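Local coordinates for Cif (Cell cycle inhibiting factor) (Escherichia coli, PDB 3EFY), which probably deamidates, through this C-terminal catalytic part, a glutamine of host NEDD8, shutting down cullin-RING ubiquitin ligases and the host cell cycle, at residues 10-14 with 66-70; 19-24 with 170-175; 53-59 with 160-166; 101-106 with 134-139. All blocks are in the same frame, centred on the assembly; numbering follows the deposited sequence.

Contact 1: residues 10-14 with 66-70; sequences CGVTA and HAYIV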
# COMPACT_ATOMS: atom_id res chain seq x y z
N CYS A 10 -14.65 -1.72 -7.41
CA CYS A 10 -13.79 -1.38 -8.54
C CYS A 10 -12.91 -0.18 -8.20
O CYS A 10 -11.70 -0.14 -8.59
CB CYS A 10 -14.54 -1.11 -9.82
SG CYS A 10 -15.81 0.17 -9.75
N GLY A 11 -13.48 0.81 -7.51
CA GLY A 11 -12.72 2.03 -7.18
C GLY A 11 -11.64 1.83 -6.13
O GLY A 11 -10.54 2.41 -6.22
N VAL A 12 -11.92 0.99 -5.13
CA VAL A 12 -10.95 0.61 -4.13
C VAL A 12 -9.78 -0.16 -4.76
O VAL A 12 -8.61 0.15 -4.48
CB VAL A 12 -11.63 -0.16 -3.00
CG1 VAL A 12 -10.64 -0.79 -2.11
CG2 VAL A 12 -12.54 0.82 -2.22
N THR A 13 -10.08 -1.10 -5.65
CA THR A 13 -9.04 -1.81 -6.39
C THR A 13 -8.20 -0.85 -7.21
O THR A 13 -6.96 -0.90 -7.14
CB THR A 13 -9.68 -2.86 -7.30
OG1 THR A 13 -10.32 -3.84 -6.45
CG2 THR A 13 -8.63 -3.54 -8.17
N ALA A 14 -8.86 0.01 -7.93
CA ALA A 14 -8.14 1.01 -8.76
C ALA A 14 -7.21 1.87 -7.92
O ALA A 14 -6.04 2.11 -8.30
CB ALA A 14 -9.11 1.89 -9.52
N HIS A 66 -17.99 2.34 -13.75
CA HIS A 66 -16.92 1.43 -13.49
C HIS A 66 -15.59 2.23 -13.40
O HIS A 66 -15.52 3.31 -13.95
CB HIS A 66 -16.87 0.47 -14.68
CG HIS A 66 -15.92 -0.65 -14.49
ND1 HIS A 66 -15.71 -1.22 -13.26
CD2 HIS A 66 -15.13 -1.33 -15.37
CE1 HIS A 66 -14.78 -2.15 -13.38
NE2 HIS A 66 -14.45 -2.27 -14.66
N ALA A 67 -14.68 1.78 -12.58
CA ALA A 67 -13.32 2.35 -12.52
C ALA A 67 -12.28 1.28 -12.81
O ALA A 67 -12.45 0.11 -12.48
CB ALA A 67 -13.06 2.97 -11.13
N TYR A 68 -11.14 1.69 -13.39
CA TYR A 68 -10.14 0.72 -13.83
C TYR A 68 -8.84 1.44 -14.18
O TYR A 68 -8.83 2.66 -14.25
CB TYR A 68 -10.67 -0.12 -15.02
CG TYR A 68 -11.32 0.64 -16.10
CD1 TYR A 68 -10.60 1.14 -17.20
CD2 TYR A 68 -12.69 0.98 -16.08
CE1 TYR A 68 -11.23 1.84 -18.22
CE2 TYR A 68 -13.27 1.71 -17.05
CZ TYR A 68 -12.56 2.17 -18.14
OH TYR A 68 -13.21 2.88 -19.13
N ILE A 69 -7.78 0.67 -14.41
CA ILE A 69 -6.41 1.22 -14.64
C ILE A 69 -5.96 0.85 -16.04
O ILE A 69 -6.12 -0.31 -16.44
CB ILE A 69 -5.44 0.66 -13.65
CG1 ILE A 69 -5.82 0.92 -12.18
CG2 ILE A 69 -4.03 1.23 -13.94
CD1 ILE A 69 -6.05 2.39 -11.86
N VAL A 70 -5.35 1.79 -16.77
CA VAL A 70 -4.68 1.52 -18.04
C VAL A 70 -3.21 1.84 -17.83
O VAL A 70 -2.85 2.94 -17.38
CB VAL A 70 -5.25 2.34 -19.14
CG1 VAL A 70 -4.48 2.05 -20.47
CG2 VAL A 70 -6.74 2.04 -19.33
O HOH W 1 -10.97 -1.70 -10.92
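C10 and H66 meet in what is probably the active site of a papain-like fold, a catalytic triad completed by Q86. C10 starts helix 10-22. H66 starts strand 66-72 of the antiparallel sheet. The helix lies on the strand with the two chain directions 23° apart. Between the pair, C10 CB is 3.6 Å from H66 ND1, and C10 SG is 3.8 Å from the same nitrogen. The sulfur stands at the edge of the imidazole, not over its face. The thiol is put there by a chi1 of 56°, which sets SG between the backbone N and the carbonyl carbon and turns it to the strand. A weak bond of 3.4 Å runs to SG from the backbone N of A67. The far side of the imidazole is fixed too, since H66 NE2 is hydrogen-bonded to OE1 of Q86. Below the polar pair the packing is apolar and close. A67 CB sits 4.1 Å from G11 CA. One helical turn after C10, A14 CB meets I69 CD1 at 3.9 Å. A water links the two backbones: it donates to C10 O at 2.9 Å and to A67 O at 2.8 Å. C10 O, already bonded to A14 N in the helix, takes this water as a second donor. A sulfur beside one imidazole nitrogen, with the other nitrogen held by a glutamine, is consistent with a cysteine nucleophile that attacks the side-chain amide of a substrate glutamine.

Contact 2: residues 19-24 with 170-175; sequences KLFLDK and NIEKNI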
# COMPACT_ATOMS: atom_id res chain seq x y z
N LYS A 19 -1.52 3.17 -5.92
CA LYS A 19 -0.52 3.22 -4.83
C LYS A 19 0.66 2.27 -5.14
O LYS A 19 1.84 2.62 -4.91
CB LYS A 19 -1.15 2.85 -3.49
CG LYS A 19 -2.18 3.87 -3.01
CD LYS A 19 -2.71 3.48 -1.63
CE LYS A 19 -3.78 4.49 -1.11
NZ LYS A 19 -4.52 3.94 0.11
N LEU A 20 0.35 1.09 -5.67
CA LEU A 20 1.41 0.14 -6.04
C LEU A 20 2.35 0.72 -7.07
O LEU A 20 3.57 0.51 -7.00
CB LEU A 20 0.81 -1.19 -6.58
CG LEU A 20 0.23 -2.06 -5.46
CD1 LEU A 20 -0.50 -3.25 -6.07
CD2 LEU A 20 1.32 -2.59 -4.49
N PHE A 21 1.81 1.41 -8.06
CA PHE A 21 2.68 2.00 -9.09
C PHE A 21 3.47 3.20 -8.62
O PHE A 21 4.58 3.42 -9.11
CB PHE A 21 1.88 2.40 -10.33
CG PHE A 21 1.64 1.24 -11.28
CD1 PHE A 21 2.51 0.95 -12.32
CD2 PHE A 21 0.58 0.37 -11.10
CE1 PHE A 21 2.31 -0.15 -13.15
CE2 PHE A 21 0.39 -0.70 -11.92
CZ PHE A 21 1.25 -0.98 -12.95
N LEU A 22 2.88 4.00 -7.75
CA LEU A 22 3.35 5.37 -7.47
C LEU A 22 3.96 5.65 -6.12
O LEU A 22 4.78 6.59 -6.01
CB LEU A 22 2.20 6.35 -7.69
CG LEU A 22 1.56 6.30 -9.07
CD1 LEU A 22 0.30 7.21 -9.19
CD2 LEU A 22 2.57 6.67 -10.18
N ASP A 23 3.60 4.89 -5.09
CA ASP A 23 4.06 5.24 -3.75
C ASP A 23 5.56 5.01 -3.61
O ASP A 23 6.11 4.02 -4.06
CB ASP A 23 3.32 4.46 -2.70
CG ASP A 23 1.89 4.98 -2.46
OD1 ASP A 23 1.45 5.87 -3.18
OD2 ASP A 23 1.22 4.44 -1.55
N LYS A 24 6.20 5.98 -2.98
CA LYS A 24 7.63 5.93 -2.75
C LYS A 24 7.97 6.84 -1.60
O LYS A 24 7.11 7.47 -1.05
CB LYS A 24 8.36 6.33 -4.04
CG LYS A 24 8.10 7.65 -4.52
CD LYS A 24 8.65 7.87 -5.92
CE LYS A 24 8.67 9.35 -6.26
NZ LYS A 24 7.36 10.10 -6.38
N ASN A 170 9.82 1.09 -9.09
CA ASN A 170 8.97 1.33 -7.97
C ASN A 170 7.82 0.31 -7.87
O ASN A 170 7.48 -0.17 -6.77
CB ASN A 170 8.40 2.71 -8.09
CG ASN A 170 7.88 3.18 -6.85
OD1 ASN A 170 6.68 3.46 -6.72
ND2 ASN A 170 8.76 3.26 -5.86
N ILE A 171 7.22 -0.00 -9.00
CA ILE A 171 6.14 -1.02 -9.00
C ILE A 171 6.73 -2.34 -8.52
O ILE A 171 6.11 -3.06 -7.71
CB ILE A 171 5.35 -1.08 -10.35
CG1 ILE A 171 4.29 -2.21 -10.34
CG2 ILE A 171 6.26 -1.33 -11.56
CD1 ILE A 171 3.23 -2.08 -9.25
N GLU A 172 7.95 -2.65 -8.97
CA GLU A 172 8.59 -3.90 -8.57
C GLU A 172 8.77 -3.94 -7.08
O GLU A 172 8.43 -4.92 -6.46
CB GLU A 172 9.95 -4.07 -9.26
CG GLU A 172 9.91 -4.37 -10.73
CD GLU A 172 11.30 -4.31 -11.38
OE1 GLU A 172 11.34 -4.36 -12.62
OE2 GLU A 172 12.33 -4.21 -10.65
N LYS A 173 9.31 -2.86 -6.48
CA LYS A 173 9.53 -2.77 -5.05
C LYS A 173 8.22 -2.89 -4.28
O LYS A 173 8.13 -3.62 -3.30
CB LYS A 173 10.21 -1.45 -4.70
CG LYS A 173 10.15 -1.07 -3.22
CD LYS A 173 10.42 0.44 -2.92
CE LYS A 173 9.47 1.46 -3.69
NZ LYS A 173 8.23 1.99 -2.98
N ASN A 174 7.18 -2.18 -4.73
CA ASN A 174 5.90 -2.25 -4.03
C ASN A 174 5.19 -3.60 -4.08
O ASN A 174 4.49 -3.97 -3.14
CB ASN A 174 4.97 -1.11 -4.48
CG ASN A 174 5.46 0.26 -3.99
OD1 ASN A 174 6.17 0.36 -2.99
ND2 ASN A 174 5.09 1.31 -4.70
N ILE A 175 5.39 -4.35 -5.16
CA ILE A 175 4.81 -5.70 -5.24
C ILE A 175 5.54 -6.60 -4.27
O ILE A 175 4.91 -7.39 -3.60
CB ILE A 175 4.87 -6.26 -6.64
CG1 ILE A 175 3.89 -5.51 -7.56
CG2 ILE A 175 4.50 -7.78 -6.63
CD1 ILE A 175 4.11 -5.77 -9.04
O HOH W 2 6.09 2.49 -1.25
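N174 reaches across from helix 168-184 to the end of helix 10-22, where L20 lies in the last turn and D23 just past it. Its CB lies against the leucine, 3.9 Å from L20 CD2, and the leucine and the asparagine run alongside each other, pointing opposite ways. At chi1 -69° its CG stands beside its own backbone N, which carries the amide toward the helix end. The amide nitrogen does the main work. N174 ND2 donates to L20 O at 2.9 Å and to D23 O at 3.0 Å, the second bond nearly straight at 173°. Both acceptors lie in the amide plane, so the two N-H bonds hold the group flat. The other branch is gripped as well. N174 OD1 accepts from K173 NZ at 2.6 Å and from a water at 2.8 Å. K173 bends back along its own helix, and its NZ also donates to D23 O at 3.1 Å. D23 O therefore has two side-chain donors. Next to this polar knot the contact is apolar. I171 CD1 rests over the centre of the F21 ring, 4.0 Å from its centroid, in a CH-pi contact. The same methyl touches L20 CB at 3.7 Å. The second subunit packs close by: K19 forms a salt bridge to D23 of that subunit, and L20 touches its L181. The pattern belongs to the C-terminal end of a helix, where N174 and K173 of a second packed helix supply side-chain donors to carbonyls in the last turn and just beyond.

Contact 3: residues 53-59 with 160-166; sequences KSFVLRV and SFQLFEY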
# COMPACT_ATOMS: atom_id res chain seq x y z
N LYS A 53 8.92 7.14 -21.64
CA LYS A 53 8.42 7.08 -20.26
C LYS A 53 7.21 6.14 -20.21
O LYS A 53 6.55 5.93 -21.22
CB LYS A 53 8.02 8.47 -19.82
CG LYS A 53 9.20 9.50 -19.68
CD LYS A 53 8.62 10.87 -19.38
CE LYS A 53 9.59 12.07 -19.51
NZ LYS A 53 8.86 13.39 -19.27
N SER A 54 6.94 5.63 -19.03
CA SER A 54 5.77 4.80 -18.76
C SER A 54 4.76 5.57 -17.89
O SER A 54 5.14 6.37 -17.03
CB SER A 54 6.18 3.51 -18.11
OG SER A 54 7.02 3.70 -17.01
N PHE A 55 3.48 5.29 -18.10
CA PHE A 55 2.42 6.04 -17.40
C PHE A 55 1.32 5.10 -16.95
O PHE A 55 1.09 4.06 -17.55
CB PHE A 55 1.76 7.05 -18.34
CG PHE A 55 2.70 8.12 -18.81
CD1 PHE A 55 2.78 9.33 -18.13
CD2 PHE A 55 3.48 7.92 -19.94
CE1 PHE A 55 3.66 10.35 -18.56
CE2 PHE A 55 4.35 8.91 -20.39
CZ PHE A 55 4.44 10.13 -19.69
N VAL A 56 0.68 5.50 -15.87
CA VAL A 56 -0.54 4.81 -15.42
C VAL A 56 -1.70 5.80 -15.43
O VAL A 56 -1.55 6.95 -14.99
CB VAL A 56 -0.27 4.15 -14.05
CG1 VAL A 56 0.18 5.12 -12.92
CG2 VAL A 56 -1.43 3.35 -13.67
N LEU A 57 -2.83 5.34 -15.93
CA LEU A 57 -4.03 6.10 -16.10
C LEU A 57 -5.15 5.50 -15.28
O LEU A 57 -5.55 4.32 -15.52
CB LEU A 57 -4.43 6.14 -17.57
CG LEU A 57 -5.68 6.85 -17.99
CD1 LEU A 57 -5.51 8.40 -17.87
CD2 LEU A 57 -6.02 6.50 -19.46
N ARG A 58 -5.66 6.28 -14.31
CA ARG A 58 -6.85 5.85 -13.56
C ARG A 58 -8.09 6.39 -14.23
O ARG A 58 -8.18 7.59 -14.49
CB ARG A 58 -6.81 6.33 -12.11
CG ARG A 58 -7.93 5.69 -11.28
CD ARG A 58 -8.11 6.45 -10.00
NE ARG A 58 -9.05 5.81 -9.08
CZ ARG A 58 -10.38 5.76 -9.24
NH1 ARG A 58 -10.96 6.28 -10.30
NH2 ARG A 58 -11.13 5.15 -8.32
N VAL A 59 -9.02 5.51 -14.60
CA VAL A 59 -10.24 5.87 -15.27
C VAL A 59 -11.46 5.74 -14.37
O VAL A 59 -11.73 4.67 -13.84
CB VAL A 59 -10.52 4.94 -16.49
CG1 VAL A 59 -11.72 5.46 -17.28
CG2 VAL A 59 -9.22 4.85 -17.38
N SER A 160 -13.68 10.91 -15.87
CA SER A 160 -12.64 11.66 -15.13
C SER A 160 -11.40 10.77 -15.08
O SER A 160 -11.52 9.58 -14.78
CB SER A 160 -13.11 11.88 -13.70
OG SER A 160 -12.17 12.58 -12.91
N PHE A 161 -10.24 11.34 -15.37
CA PHE A 161 -9.00 10.59 -15.42
C PHE A 161 -7.98 11.16 -14.47
O PHE A 161 -8.00 12.35 -14.14
CB PHE A 161 -8.41 10.66 -16.81
CG PHE A 161 -9.30 10.10 -17.89
CD1 PHE A 161 -9.30 8.73 -18.13
CD2 PHE A 161 -10.10 10.94 -18.66
CE1 PHE A 161 -10.12 8.20 -19.14
CE2 PHE A 161 -10.88 10.43 -19.67
CZ PHE A 161 -10.90 9.05 -19.90
N GLN A 162 -7.05 10.31 -14.04
CA GLN A 162 -5.81 10.75 -13.38
C GLN A 162 -4.65 10.08 -14.10
O GLN A 162 -4.71 8.87 -14.39
CB GLN A 162 -5.77 10.38 -11.91
CG GLN A 162 -6.94 11.00 -11.12
CD GLN A 162 -6.95 10.62 -9.67
OE1 GLN A 162 -6.09 9.85 -9.20
NE2 GLN A 162 -7.90 11.18 -8.91
N LEU A 163 -3.63 10.88 -14.45
CA LEU A 163 -2.52 10.37 -15.26
C LEU A 163 -1.19 10.67 -14.56
O LEU A 163 -0.91 11.85 -14.24
CB LEU A 163 -2.53 11.03 -16.61
CG LEU A 163 -1.46 10.69 -17.62
CD1 LEU A 163 -1.47 9.17 -17.96
CD2 LEU A 163 -1.68 11.55 -18.88
N PHE A 164 -0.39 9.66 -14.34
CA PHE A 164 0.89 9.80 -13.67
C PHE A 164 2.00 9.05 -14.41
O PHE A 164 1.80 7.92 -14.88
CB PHE A 164 0.85 9.22 -12.26
CG PHE A 164 0.00 9.96 -11.27
CD1 PHE A 164 -1.36 9.76 -11.22
CD2 PHE A 164 0.58 10.78 -10.31
CE1 PHE A 164 -2.15 10.39 -10.24
CE2 PHE A 164 -0.22 11.41 -9.33
CZ PHE A 164 -1.59 11.19 -9.33
N GLU A 165 3.22 9.62 -14.44
CA GLU A 165 4.38 8.83 -14.81
C GLU A 165 4.75 7.85 -13.71
O GLU A 165 4.61 8.18 -12.53
CB GLU A 165 5.56 9.79 -15.11
CG GLU A 165 6.78 9.06 -15.62
CD GLU A 165 8.01 9.95 -15.89
OE1 GLU A 165 7.86 11.22 -15.88
OE2 GLU A 165 9.10 9.32 -16.11
N TYR A 166 5.21 6.65 -14.06
CA TYR A 166 5.74 5.75 -13.08
C TYR A 166 7.10 5.19 -13.50
O TYR A 166 7.42 5.23 -14.69
CB TYR A 166 4.77 4.60 -12.80
CG TYR A 166 4.64 3.51 -13.85
CD1 TYR A 166 5.49 2.38 -13.84
CD2 TYR A 166 3.68 3.59 -14.84
CE1 TYR A 166 5.35 1.40 -14.75
CE2 TYR A 166 3.53 2.59 -15.76
CZ TYR A 166 4.36 1.47 -15.73
OH TYR A 166 4.24 0.43 -16.64
O HOH W 3 9.14 13.34 -16.82
O HOH W 4 8.79 6.55 -16.76
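S54 to V59 pair with F161 to Y166 as neighbouring antiparallel strands. Strand 54-61 is an inner strand of the sheet, and strand 159-166 is its outermost strand on this side within the chain. Two hydrogen-bonded pairs are regular. In the pair of V56 and F164, V56 N donates to F164 O at 2.8 Å, and F164 N answers to V56 O. R58 and Q162 repeat this, with R58 N to Q162 O at 2.8 Å and a return bond from Q162 N to R58 O. At the S54 end the ladder changes. Y166 N still donates to S54 O, at 3.0 Å. The return partner of Y166 O is S54 OG, at 2.8 Å, and not the backbone N. A water takes over for that N: it accepts from S54 N at 3.1 Å and donates to Y166 O at 2.8 Å and to E165 OE2 at 2.9 Å. A second water joins K53 NZ to E165 OE1, two opposite charges too far apart for a direct salt bridge. R58 and Q162 lie side by side, but their polar ends look elsewhere. R58 NE donates to N15. Q162 is bonded to the hydroxyl of Y29 and the carbonyl of F31. Y166 OH is held by D71. On the other face of the sheet F55, L57, V59, F161 and L163 form an apolar layer, met by L42 of helix 39-47. At chi1 51° S54 OG is carried over one face of the Y166 ring, and S54 CB lies 3.9 Å from the ring centroid.

Contact 4: residues 101-106 with 134-139; sequences DWMTHK and ATLFDI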
# COMPACT_ATOMS: atom_id res chain seq x y z
N ASP A 101 -8.88 -13.24 -10.79
CA ASP A 101 -9.31 -13.93 -12.01
C ASP A 101 -8.95 -13.15 -13.26
O ASP A 101 -8.37 -13.70 -14.20
CB ASP A 101 -10.78 -14.23 -11.94
CG ASP A 101 -11.13 -15.20 -10.81
OD1 ASP A 101 -10.26 -16.05 -10.44
OD2 ASP A 101 -12.24 -15.06 -10.25
N TRP A 102 -9.24 -11.84 -13.26
CA TRP A 102 -8.88 -10.99 -14.37
C TRP A 102 -7.35 -11.05 -14.62
O TRP A 102 -6.89 -11.18 -15.78
CB TRP A 102 -9.33 -9.54 -14.10
CG TRP A 102 -8.99 -8.60 -15.20
CD1 TRP A 102 -7.96 -7.68 -15.19
CD2 TRP A 102 -9.58 -8.51 -16.51
NE1 TRP A 102 -7.93 -7.01 -16.37
CE2 TRP A 102 -8.90 -7.50 -17.22
CE3 TRP A 102 -10.62 -9.18 -17.17
CZ2 TRP A 102 -9.23 -7.17 -18.53
CZ3 TRP A 102 -10.98 -8.81 -18.43
CH2 TRP A 102 -10.30 -7.80 -19.12
N MET A 103 -6.57 -10.92 -13.56
CA MET A 103 -5.13 -10.72 -13.70
C MET A 103 -4.39 -11.99 -14.13
O MET A 103 -3.32 -11.90 -14.78
CB MET A 103 -4.51 -10.15 -12.44
CG MET A 103 -5.07 -8.76 -12.07
SD MET A 103 -4.59 -7.50 -13.29
CE MET A 103 -2.93 -7.25 -12.81
N THR A 104 -5.00 -13.12 -13.80
CA THR A 104 -4.39 -14.44 -14.10
C THR A 104 -4.88 -15.01 -15.43
O THR A 104 -4.51 -16.15 -15.81
CB THR A 104 -4.55 -15.43 -12.90
OG1 THR A 104 -5.92 -15.68 -12.57
CG2 THR A 104 -3.82 -14.92 -11.64
N HIS A 105 -5.74 -14.27 -16.13
CA HIS A 105 -6.28 -14.68 -17.39
C HIS A 105 -6.10 -13.49 -18.35
O HIS A 105 -5.00 -13.22 -18.79
CB HIS A 105 -7.71 -15.28 -17.21
CG HIS A 105 -7.73 -16.48 -16.30
ND1 HIS A 105 -7.91 -16.38 -14.95
CD2 HIS A 105 -7.44 -17.80 -16.53
CE1 HIS A 105 -7.79 -17.57 -14.38
NE2 HIS A 105 -7.51 -18.45 -15.33
N LYS A 106 -7.13 -12.76 -18.65
CA LYS A 106 -7.09 -11.82 -19.73
C LYS A 106 -6.10 -10.65 -19.60
O LYS A 106 -5.55 -10.19 -20.59
CB LYS A 106 -8.50 -11.31 -19.94
CG LYS A 106 -8.70 -10.52 -21.20
CD LYS A 106 -10.13 -10.59 -21.63
CE LYS A 106 -10.46 -9.59 -22.70
NZ LYS A 106 -11.83 -9.83 -23.26
N ALA A 134 -17.57 -5.67 -24.38
CA ALA A 134 -17.19 -7.03 -24.01
C ALA A 134 -15.77 -7.38 -24.33
O ALA A 134 -15.09 -8.05 -23.54
CB ALA A 134 -18.10 -8.05 -24.69
N THR A 135 -15.27 -6.94 -25.48
CA THR A 135 -13.89 -7.21 -25.88
C THR A 135 -12.88 -6.61 -24.91
O THR A 135 -11.90 -7.24 -24.57
CB THR A 135 -13.61 -6.72 -27.29
OG1 THR A 135 -14.38 -7.53 -28.21
CG2 THR A 135 -12.14 -6.89 -27.64
N LEU A 136 -13.19 -5.44 -24.40
CA LEU A 136 -12.29 -4.75 -23.46
C LEU A 136 -12.42 -5.24 -22.01
O LEU A 136 -11.42 -5.40 -21.32
CB LEU A 136 -12.52 -3.25 -23.51
CG LEU A 136 -12.04 -2.57 -24.81
CD1 LEU A 136 -12.61 -1.15 -24.96
CD2 LEU A 136 -10.47 -2.61 -24.83
N PHE A 137 -13.67 -5.46 -21.55
CA PHE A 137 -13.90 -5.56 -20.11
C PHE A 137 -14.36 -6.93 -19.60
O PHE A 137 -14.21 -7.22 -18.42
CB PHE A 137 -14.93 -4.51 -19.67
CG PHE A 137 -14.48 -3.08 -19.86
CD1 PHE A 137 -13.58 -2.51 -18.97
CD2 PHE A 137 -14.96 -2.32 -20.91
CE1 PHE A 137 -13.13 -1.19 -19.19
CE2 PHE A 137 -14.53 -1.03 -21.10
CZ PHE A 137 -13.60 -0.47 -20.24
N ASP A 138 -14.94 -7.75 -20.49
CA ASP A 138 -15.43 -9.08 -20.07
C ASP A 138 -14.34 -10.16 -20.14
O ASP A 138 -13.61 -10.26 -21.12
CB ASP A 138 -16.67 -9.47 -20.87
CG ASP A 138 -17.36 -10.70 -20.25
OD1 ASP A 138 -18.02 -10.56 -19.20
OD2 ASP A 138 -17.10 -11.82 -20.74
N ILE A 139 -14.22 -10.98 -19.11
CA ILE A 139 -13.16 -11.95 -19.00
C ILE A 139 -13.17 -12.97 -20.18
O ILE A 139 -12.12 -13.46 -20.59
CB ILE A 139 -13.17 -12.67 -17.63
CG1 ILE A 139 -11.81 -13.34 -17.37
CG2 ILE A 139 -14.41 -13.58 -17.50
CD1 ILE A 139 -11.57 -13.89 -15.99
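K106 NZ is gripped by two backbone carbonyls at the end of helix 130-137. It donates to D138 O at 2.8 Å and to T135 O at 2.9 Å. The first bond runs nearly along the C=O axis, while toward T135 O the nitrogen sits 42° above the carbonyl plane. With CG anti to the backbone N (chi1 -168°) and the rest of the chain extended, K106 reaches from just past the end of one helix to the carbonyls at the end of the other. On the way K106 CD passes 3.6 Å from I139 O. The ammonium would probably be favoured here by the negative end of the helix dipole. Beside the lysine lies W102, with K106 CB above one face of its ring. The far rim of the indole meets the helix end: W102 CH2 is 3.4 Å from L136 O, and W102 CZ3 is 3.6 Å from F137 O. The backbone of I139 comes to the indole edge in the ring plane. The contact thus brings together the C-terminal ends of helices 99-103 and 130-137. It also lies next to the probable active site, because F137 O accepts a bond from NE2 of Q86 and W102 touches the side chain of Q86. The indole nitrogen is held separately, by the carbonyl of L84. At the outer end of the contact I139 CD1 packs 3.7 Å from D101 O. That carbonyl also takes a bond from H105 ND1 at 2.8 Å, in the carbonyl plane and on a lone pair, with D101 O lying in the plane of the imidazole.

Contacts 1 and 3 share the antiparallel sheet, where strands 54-61 and 66-72 are neighbours; their centres are 12 Å apart and they touch through backbone bonds. Contacts 1 and 2 both use helix 10-22, at its start and its end, their centres 16 Å apart. Contact 2 also touches contact 3 through F21 and L22. Along the chain, the segments of contact 1 alternate with those of contacts 2 and 3. Contact 4 falls between the segments of contact 3, and contact 3 between those of contact 2. F137 of contact 4 packs on Y68 and H66. Contact 1 thus stands at the probable catalytic site, with contacts 3 and 4 beside it and contact 2 toward the second subunit.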